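Local coordinates for alginate lyase (Sphingomonas sp., PDB 2Z42), which probably cleaves the polysaccharide alginate by beta-elimination, this chain being the lyase domain of a longer protein, at residues A[84-89]-A[168-173]; A[99-104]-A[204-209]; A[136-141]-A[173-178]. One frame throughout, in Å; residues are numbered along the deposited sequence.

Interaction 1: residues A[84-89]-A[168-173]; sequences GWQGTH and VTDGVA
W85 and D170 meet where the loop 84-87, leading into strand 88-99, reaches the type I' turn T169-V172 that links strands 162-169 and 172-177 into a beta hairpin of the concanavalin-like sandwich. The W85 indole turns its edge, not a face, to the hairpin: CE3 lies 3.5 Å from D170 C, with G171 N beside it near the ring plane. A chi1 of 70°, which lodges CG between the backbone N and the carbonyl carbon, swings the ring to this side. Having no CB, G171 lets that edge come close, and glycine also tolerates the positive phi of the turn. The W85 carbonyl gets a weak bond from G171 N and a CA-H...O contact from D170.

Where the strands join, T88 and T169 form an antiparallel non-hydrogen-bonded pair whose side chains run alongside one another in a common direction, T88 OG1 3.6 Å from T169 CG2. Beta-branched threonine suits a strand. Both hydroxyls bond H232, apparently part of a histidine tag, and T88 OG1 also bonds L230 O. H89 and V168 follow as the hydrogen-bonded pair on the other face: H89 N to V168 O is 2.9 Å and V168 N to H89 O 2.8 Å. The H89 ring stacks on W83, which V168 also touches, a setting that suits a flat imidazole able to stack and a branched apolar valine.

From within the turn, D170 N gives a 2.9 Å bond to G87 O. Aspartate answers with its side chain, CG set beside its own backbone N (chi1 -63°), so that D170 OD1 accepts a nearly straight 2.8 Å bond from G87 N, arriving from above the carboxylate plane.

Interaction 2: residues A[99-104]-A[204-209]; sequences QLPSSG and NYVQDN. With SO4 (sulfate ion), chain C.
S103 and D208 clasp the two segments together, each side chain bonding a main-chain group of the opposite segment. In S103, chi1 of 80° tucks OG between the backbone N and the carbonyl carbon, turned to the opposite segment, where it donates a 2.7 Å bond to Q207 O from well above the carbonyl plane. D208 extends its CG away from its own backbone N (chi1 -172°), and OD1 receives S103 N at 2.9 Å on the anti side of the carboxylate; OD2 bonds the T210 hydroxyl, so both oxygens of this buried acid are held. Serine and aspartate are short enough to reach main-chain groups in the type I turn P101-G104 and the inverse gamma turn centred on Q207.

Beside these bonds the P101 ring supplies a rigid apolar wedge. Its CG lies 3.6 Å from V206 CG2 and its CB 3.6 Å from D208 CB, each pair lying alongside and running in opposing senses.

Q207 folds back instead: its NE2 sits over the centre of the Y205 ring, 3.2 Å above the plane, and bonds Y205 O. Y205 OH donates at 2.9 Å to O1 of a sulfate probably taken from the crystallisation liquor, also hydrogen-bonded by S64 OG. V206 and P101 both rest on A216 of strand 215-228, P101 also reaches I106 of strand 105-114, and Y205 lies against strands 67-72 and 105-114.

Interaction 3: residues A[136-141]-A[173-178]; sequences MQVKQN and AYVTMN
M136 sets CG beside its backbone N (chi1 -55°) and then runs nearly extended through chi2, a course that carries its sulfur across to strand 172-177. M177 places CG anti to its backbone N (chi1 -173°) and bends at chi2, bringing its thioether round toward the same spot. In the conformer described, one of two for M136, M136 SD thereby lies 3.7 Å from V175 CB, and M136 CB is 3.9 Å from that same V175 CB. The ends of the M136 and M177 chains come together, but the modelled positions of their methyls against each other are doubtful.

Strands 132-139 and 172-177 belong to the two opposed sheets of the beta-sandwich, a jelly-roll-like fold of the concanavalin clan, and no hydrogen bond joins the two segments. Their axes pass 8.7 Å apart and run nearly antiparallel, at 169°. Alternation along each strand sends M136 and V138 inward to meet A173, V175 and M177, all buried. Flexible methionines mould themselves to this interior, while compact, branched valine suits the strand: V138 straddles two partners, CG1 lying 4.4 Å from A173 CB and CG2 4.4 Å from V175 CG1. Flanking the layer, M136 also touches F153 of strand 148-156, and M177 touches Y162 and M164 of strand 162-169.

Interactions 1 and 3 share A173 and strand 172-177: interaction 1 joins the turn before that strand, and strand 162-169, to strand 88-99, while interaction 3 packs its inward side chains on the opposite sheet. Their centres are about 12 Å apart, and T169 OG1 touches Y174 CE1 at 3.9 Å. Interaction 2 lies across the chain's centre from interaction 1, about 30 Å between centres, and about 20 Å from interaction 3, whose strand 132-139 belongs to the same sheet as strand 204-206. The sulfate sits at Y205 beside that sheet; related lyases bind alginate in a groove over one sheet, so it may lie near that groove, remote from interaction 1.

Interaction 1: residues A[84-89]-A[168-173]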
loop_
_atom_site.group_PDB
_atom_site.type_symbol
_atom_site.label_atom_id
_atom_site.label_comp_id
_atom_site.label_asym_id
_atom_site.label_seq_id
_atom_site.Cartn_x
_atom_site.Cartn_y
_atom_site.Cartn_z
ATOM N N GLY A 84 4.120 -15.531 3.382
ATOM C CA GLY A 84 3.382 -16.087 4.505
ATOM C C GLY A 84 3.627 -15.340 5.796
ATOM O O GLY A 84 4.447 -14.425 5.846
ATOM N N TRP A 85 2.914 -15.751 6.847
ATOM C CA TRP A 85 3.048 -15.119 8.156
ATOM C C TRP A 85 4.401 -15.385 8.842
ATOM O O TRP A 85 4.845 -14.582 9.666
ATOM C CB TRP A 85 1.892 -15.556 9.068
ATOM C CG TRP A 85 1.991 -16.988 9.462
ATOM C CD1 TRP A 85 1.574 -18.071 8.740
ATOM C CD2 TRP A 85 2.587 -17.505 10.659
ATOM N NE1 TRP A 85 1.854 -19.233 9.425
ATOM C CE2 TRP A 85 2.478 -18.916 10.603
ATOM C CE3 TRP A 85 3.192 -16.916 11.776
ATOM C CZ2 TRP A 85 2.957 -19.746 11.626
ATOM C CZ3 TRP A 85 3.672 -17.740 12.786
ATOM C CH2 TRP A 85 3.555 -19.141 12.696
ATOM N N GLN A 86 5.044 -16.499 8.491
ATOM C CA GLN A 86 6.306 -16.917 9.102
ATOM C C GLN A 86 7.482 -16.208 8.459
ATOM O O GLN A 86 7.489 -16.003 7.241
ATOM C CB GLN A 86 6.499 -18.431 8.945
ATOM C CG GLN A 86 5.591 -19.264 9.818
ATOM C CD GLN A 86 5.471 -20.713 9.364
ATOM O OE1 GLN A 86 4.885 -21.014 8.317
ATOM N NE2 GLN A 86 6.016 -21.625 10.169
ATOM N N GLY A 87 8.486 -15.886 9.270
ATOM C CA GLY A 87 9.666 -15.131 8.833
ATOM C C GLY A 87 9.505 -13.630 9.004
ATOM O O GLY A 87 8.663 -13.170 9.765
ATOM N N THR A 88 10.322 -12.868 8.284
ATOM C CA THR A 88 10.373 -11.413 8.419
ATOM C C THR A 88 10.179 -10.770 7.058
ATOM O O THR A 88 10.893 -11.086 6.117
ATOM C CB THR A 88 11.714 -10.941 8.992
ATOM O OG1 THR A 88 11.949 -11.625 10.232
ATOM C CG2 THR A 88 11.688 -9.442 9.269
ATOM N N HIS A 89 9.214 -9.862 6.996
ATOM C CA HIS A 89 8.742 -9.298 5.731
ATOM C C HIS A 89 8.590 -7.812 5.980
ATOM O O HIS A 89 7.788 -7.394 6.817
ATOM C CB HIS A 89 7.415 -9.966 5.348
ATOM C CG HIS A 89 7.528 -11.454 5.257
ATOM N ND1 HIS A 89 7.114 -12.301 6.262
ATOM C CD2 HIS A 89 8.074 -12.238 4.304
ATOM C CE1 HIS A 89 7.399 -13.547 5.927
ATOM N NE2 HIS A 89 7.972 -13.539 4.735
ATOM N N VAL A 168 6.072 -7.564 9.048
ATOM C CA VAL A 168 5.466 -8.748 9.654
ATOM C C VAL A 168 6.604 -9.650 10.064
ATOM O O VAL A 168 7.473 -9.956 9.251
ATOM C CB VAL A 168 4.494 -9.488 8.705
ATOM C CG1 VAL A 168 4.188 -10.918 9.224
ATOM C CG2 VAL A 168 3.199 -8.681 8.522
ATOM N N THR A 169 6.625 -10.038 11.341
ATOM C CA THR A 169 7.593 -11.018 11.828
ATOM C C THR A 169 6.810 -12.097 12.552
ATOM O O THR A 169 6.207 -11.818 13.587
ATOM C CB THR A 169 8.636 -10.423 12.807
ATOM O OG1 THR A 169 9.240 -9.251 12.239
ATOM C CG2 THR A 169 9.722 -11.466 13.086
ATOM N N ASP A 170 6.812 -13.308 11.989
ATOM C CA ASP A 170 6.066 -14.437 12.556
ATOM C C ASP A 170 4.693 -14.037 13.106
ATOM O O ASP A 170 4.379 -14.269 14.278
ATOM C CB ASP A 170 6.888 -15.142 13.649
ATOM C CG ASP A 170 8.170 -15.755 13.113
ATOM O OD1 ASP A 170 8.149 -16.371 12.029
ATOM O OD2 ASP A 170 9.210 -15.632 13.803
ATOM N N GLY A 171 3.886 -13.400 12.266
ATOM C CA GLY A 171 2.504 -13.136 12.636
ATOM C C GLY A 171 2.295 -11.939 13.526
ATOM O O GLY A 171 1.175 -11.702 14.005
ATOM N N VAL A 172 3.360 -11.175 13.733
ATOM C CA VAL A 172 3.267 -9.917 14.454
ATOM C C VAL A 172 3.482 -8.780 13.463
ATOM O O VAL A 172 4.472 -8.784 12.744
ATOM C CB VAL A 172 4.309 -9.814 15.602
ATOM C CG1 VAL A 172 4.100 -8.522 16.357
ATOM C CG2 VAL A 172 4.168 -10.999 16.546
ATOM N N ALA A 173 2.545 -7.834 13.428
ATOM C CA ALA A 173 2.674 -6.636 12.602
ATOM C C ALA A 173 3.348 -5.529 13.417
ATOM O O ALA A 173 2.891 -5.205 14.513
ATOM C CB ALA A 173 1.300 -6.181 12.114
#

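Interaction 2: residues A[99-104]-A[204-209]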
loop_
_atom_site.group_PDB
_atom_site.type_symbol
_atom_site.label_atom_id
_atom_site.label_comp_id
_atom_site.label_asym_id
_atom_site.label_seq_id
_atom_site.Cartn_x
_atom_site.Cartn_y
_atom_site.Cartn_z
ATOM N N GLN A 99 -2.212 16.150 -1.945
ATOM C CA GLN A 99 -3.587 16.562 -2.169
ATOM C C GLN A 99 -4.562 15.464 -1.748
ATOM O O GLN A 99 -4.329 14.277 -2.001
ATOM C CB GLN A 99 -3.792 16.930 -3.642
ATOM C CG GLN A 99 -5.196 17.364 -4.014
ATOM C CD GLN A 99 -5.295 17.778 -5.459
ATOM O OE1 GLN A 99 -4.655 18.743 -5.891
ATOM N NE2 GLN A 99 -6.089 17.049 -6.222
ATOM N N LEU A 100 -5.641 15.887 -1.088
ATOM C CA LEU A 100 -6.660 14.987 -0.590
ATOM C C LEU A 100 -7.972 15.113 -1.368
ATOM O O LEU A 100 -8.257 16.181 -1.939
ATOM C CB LEU A 100 -6.914 15.275 0.906
ATOM C CG LEU A 100 -5.760 14.889 1.821
ATOM C CD1 LEU A 100 -5.931 15.570 3.197
ATOM C CD2 LEU A 100 -5.687 13.378 1.971
ATOM N N PRO A 101 -8.789 14.045 -1.373
ATOM C CA PRO A 101 -10.122 14.128 -1.932
ATOM C C PRO A 101 -11.037 14.827 -0.920
ATOM O O PRO A 101 -10.605 15.127 0.188
ATOM C CB PRO A 101 -10.530 12.664 -2.042
ATOM C CG PRO A 101 -9.888 12.045 -0.846
ATOM C CD PRO A 101 -8.547 12.717 -0.756
ATOM N N SER A 102 -12.284 15.055 -1.289
ATOM C CA SER A 102 -13.214 15.731 -0.372
ATOM C C SER A 102 -13.338 14.995 0.974
ATOM O O SER A 102 -13.436 15.637 2.032
ATOM C CB SER A 102 -14.573 15.937 -1.036
ATOM O OG SER A 102 -14.436 16.867 -2.106
ATOM N N SER A 103 -13.293 13.662 0.945
ATOM C CA SER A 103 -13.403 12.873 2.175
ATOM C C SER A 103 -12.260 13.132 3.169
ATOM O O SER A 103 -12.397 12.822 4.361
ATOM C CB SER A 103 -13.452 11.379 1.850
ATOM O OG SER A 103 -12.134 10.885 1.598
ATOM N N GLY A 104 -11.140 13.656 2.657
ATOM C CA GLY A 104 -9.941 13.980 3.436
ATOM C C GLY A 104 -9.105 12.770 3.840
ATOM O O GLY A 104 -8.255 12.863 4.719
ATOM N N ASN A 204 -1.628 5.255 -3.793
ATOM C CA ASN A 204 -2.686 6.215 -3.542
ATOM C C ASN A 204 -4.012 5.508 -3.743
ATOM O O ASN A 204 -4.496 5.381 -4.873
ATOM C CB ASN A 204 -2.543 7.382 -4.529
ATOM C CG ASN A 204 -3.592 8.456 -4.317
ATOM O OD1 ASN A 204 -4.479 8.312 -3.468
ATOM N ND2 ASN A 204 -3.487 9.550 -5.080
ATOM N N TYR A 205 -4.576 5.031 -2.638
ATOM C CA TYR A 205 -5.866 4.351 -2.681
ATOM C C TYR A 205 -6.860 5.345 -2.067
ATOM O O TYR A 205 -6.901 5.564 -0.841
ATOM C CB TYR A 205 -5.743 3.039 -1.907
ATOM C CG TYR A 205 -6.988 2.215 -1.723
ATOM C CD1 TYR A 205 -7.991 2.163 -2.699
ATOM C CD2 TYR A 205 -7.138 1.434 -0.571
ATOM C CE1 TYR A 205 -9.127 1.376 -2.510
ATOM C CE2 TYR A 205 -8.255 0.644 -0.386
ATOM C CZ TYR A 205 -9.250 0.628 -1.348
ATOM O OH TYR A 205 -10.355 -0.163 -1.160
ATOM N N VAL A 206 -7.599 6.006 -2.947
ATOM C CA VAL A 206 -8.323 7.217 -2.564
ATOM C C VAL A 206 -9.651 6.880 -1.871
ATOM O O VAL A 206 -10.524 6.286 -2.485
ATOM C CB VAL A 206 -8.480 8.203 -3.761
ATOM C CG1 VAL A 206 -9.262 7.596 -4.912
ATOM C CG2 VAL A 206 -9.151 9.468 -3.314
ATOM N N GLN A 207 -9.803 7.246 -0.584
ATOM C CA GLN A 207 -10.993 6.821 0.178
ATOM C C GLN A 207 -12.169 7.764 -0.036
ATOM O O GLN A 207 -12.710 8.338 0.928
ATOM C CB GLN A 207 -10.680 6.684 1.669
ATOM C CG GLN A 207 -9.484 5.800 1.945
ATOM C CD GLN A 207 -9.698 4.354 1.512
ATOM O OE1 GLN A 207 -10.447 3.605 2.149
ATOM N NE2 GLN A 207 -9.035 3.949 0.419
ATOM N N ASP A 208 -12.537 7.919 -1.308
ATOM C CA ASP A 208 -13.637 8.777 -1.727
ATOM C C ASP A 208 -14.013 8.289 -3.130
ATOM O O ASP A 208 -13.143 8.150 -4.010
ATOM C CB ASP A 208 -13.174 10.242 -1.715
ATOM C CG ASP A 208 -14.294 11.229 -1.943
ATOM O OD1 ASP A 208 -14.181 12.367 -1.441
ATOM O OD2 ASP A 208 -15.253 10.897 -2.649
ATOM N N ASN A 209 -15.291 7.957 -3.316
ATOM C CA ASN A 209 -15.789 7.514 -4.624
ATOM C C ASN A 209 -16.910 8.410 -5.137
ATOM O O ASN A 209 -17.681 8.024 -6.003
ATOM C CB ASN A 209 -16.224 6.032 -4.595
ATOM C CG ASN A 209 -17.306 5.728 -3.545
ATOM O OD1 ASN A 209 -17.520 4.565 -3.196
ATOM N ND2 ASN A 209 -17.987 6.757 -3.052
HETATM S S SO4 C . -11.252 -2.521 1.251
HETATM O O1 SO4 C . -10.159 -1.557 1.369
HETATM O O2 SO4 C . -11.859 -2.432 -0.076
HETATM O O3 SO4 C . -10.755 -3.878 1.451
HETATM O O4 SO4 C . -12.263 -2.237 2.265
#

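Interaction 3: residues A[136-141]-A[173-178]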
loop_
_atom_site.group_PDB
_atom_site.type_symbol
_atom_site.label_atom_id
_atom_site.label_comp_id
_atom_site.label_asym_id
_atom_site.label_seq_id
_atom_site.Cartn_x
_atom_site.Cartn_y
_atom_site.Cartn_z
ATOM N N MET A 136 -2.533 3.482 11.283
ATOM C CA MET A 136 -2.092 2.231 10.653
ATOM C C MET A 136 -2.957 1.087 11.181
ATOM O O MET A 136 -2.604 0.444 12.180
ATOM C CB MET A 136 -0.581 1.970 10.841
ATOM C CG MET A 136 0.322 3.106 10.353
ATOM S SD MET A 136 2.045 2.681 9.969
ATOM C CE MET A 136 2.884 3.989 10.770
ATOM N N GLN A 137 -4.088 0.864 10.497
ATOM C CA GLN A 137 -5.147 -0.048 10.912
ATOM C C GLN A 137 -4.749 -1.487 10.663
ATOM O O GLN A 137 -4.369 -1.841 9.550
ATOM C CB GLN A 137 -6.443 0.302 10.193
ATOM C CG GLN A 137 -6.821 1.761 10.419
ATOM C CD GLN A 137 -8.019 2.215 9.611
ATOM O OE1 GLN A 137 -8.591 3.281 9.887
ATOM N NE2 GLN A 137 -8.398 1.434 8.600
ATOM N N VAL A 138 -4.816 -2.302 11.710
ATOM C CA VAL A 138 -4.517 -3.733 11.580
ATOM C C VAL A 138 -5.796 -4.532 11.836
ATOM O O VAL A 138 -6.337 -4.491 12.928
ATOM C CB VAL A 138 -3.389 -4.182 12.547
ATOM C CG1 VAL A 138 -3.032 -5.655 12.313
ATOM C CG2 VAL A 138 -2.147 -3.293 12.394
ATOM N N LYS A 139 -6.270 -5.263 10.829
ATOM C CA LYS A 139 -7.528 -6.021 10.947
ATOM C C LYS A 139 -7.467 -7.086 12.042
ATOM O O LYS A 139 -6.443 -7.730 12.229
ATOM C CB LYS A 139 -7.892 -6.658 9.603
ATOM C CG LYS A 139 -9.310 -7.248 9.553
ATOM C CD LYS A 139 -9.961 -7.130 8.199
ATOM C CE LYS A 139 -10.406 -5.668 7.920
ATOM N NZ LYS A 139 -11.323 -5.499 6.742
ATOM N N GLN A 140 -8.558 -7.259 12.779
ATOM C CA GLN A 140 -8.570 -8.260 13.865
ATOM C C GLN A 140 -8.858 -9.696 13.395
ATOM O O GLN A 140 -8.108 -10.634 13.716
ATOM C CB GLN A 140 -9.558 -7.840 14.949
ATOM C CG GLN A 140 -9.297 -6.475 15.523
ATOM C CD GLN A 140 -9.384 -6.451 17.039
ATOM O OE1 GLN A 140 -8.584 -7.084 17.725
ATOM N NE2 GLN A 140 -10.345 -5.708 17.566
ATOM N N ASN A 141 -9.933 -9.859 12.637
ATOM C CA ASN A 141 -10.404 -11.170 12.189
ATOM C C ASN A 141 -9.896 -11.495 10.798
ATOM O O ASN A 141 -10.031 -10.682 9.874
ATOM C CB ASN A 141 -11.934 -11.193 12.130
ATOM C CG ASN A 141 -12.578 -11.029 13.485
ATOM O OD1 ASN A 141 -13.274 -10.053 13.720
ATOM N ND2 ASN A 141 -12.355 -11.984 14.381
ATOM N N ALA A 173 2.545 -7.834 13.428
ATOM C CA ALA A 173 2.674 -6.636 12.602
ATOM C C ALA A 173 3.348 -5.529 13.417
ATOM O O ALA A 173 2.891 -5.205 14.513
ATOM C CB ALA A 173 1.300 -6.181 12.114
ATOM N N TYR A 174 4.446 -4.989 12.899
ATOM C CA TYR A 174 5.086 -3.803 13.474
ATOM C C TYR A 174 4.853 -2.660 12.517
ATOM O O TYR A 174 5.227 -2.737 11.338
ATOM C CB TYR A 174 6.589 -4.012 13.668
ATOM C CG TYR A 174 6.918 -5.076 14.687
ATOM C CD1 TYR A 174 7.184 -6.377 14.288
ATOM C CD2 TYR A 174 6.930 -4.783 16.047
ATOM C CE1 TYR A 174 7.472 -7.374 15.208
ATOM C CE2 TYR A 174 7.220 -5.774 16.987
ATOM C CZ TYR A 174 7.491 -7.071 16.554
ATOM O OH TYR A 174 7.767 -8.070 17.468
ATOM N N VAL A 175 4.188 -1.626 13.009
ATOM C CA VAL A 175 3.837 -0.500 12.170
ATOM C C VAL A 175 4.569 0.737 12.676
ATOM O O VAL A 175 4.469 1.085 13.845
ATOM C CB VAL A 175 2.300 -0.329 12.027
ATOM C CG1 VAL A 175 1.716 -1.533 11.299
ATOM C CG2 VAL A 175 1.597 -0.144 13.384
ATOM N N THR A 176 5.329 1.390 11.797
ATOM C CA THR A 176 6.210 2.475 12.245
ATOM C C THR A 176 6.015 3.716 11.395
ATOM O O THR A 176 6.062 3.636 10.168
ATOM C CB THR A 176 7.706 2.083 12.211
ATOM O OG1 THR A 176 7.954 0.949 13.054
ATOM C CG2 THR A 176 8.586 3.236 12.671
ATOM N N MET A 177 5.764 4.850 12.050
ATOM C CA MET A 177 5.723 6.137 11.370
ATOM C C MET A 177 6.676 7.076 12.073
ATOM O O MET A 177 6.508 7.351 13.266
ATOM C CB MET A 177 4.327 6.748 11.414
ATOM C CG MET A 177 4.169 8.011 10.589
ATOM S SD MET A 177 3.990 7.777 8.807
ATOM C CE MET A 177 3.557 6.064 8.724
ATOM N N ASN A 178 7.662 7.564 11.338
ATOM C CA ASN A 178 8.602 8.539 11.887
ATOM C C ASN A 178 9.187 8.077 13.222
ATOM O O ASN A 178 9.167 8.803 14.222
ATOM C CB ASN A 178 7.919 9.894 12.007
ATOM C CG ASN A 178 7.503 10.458 10.655
ATOM O OD1 ASN A 178 8.093 10.131 9.623
ATOM N ND2 ASN A 178 6.498 11.314 10.658
#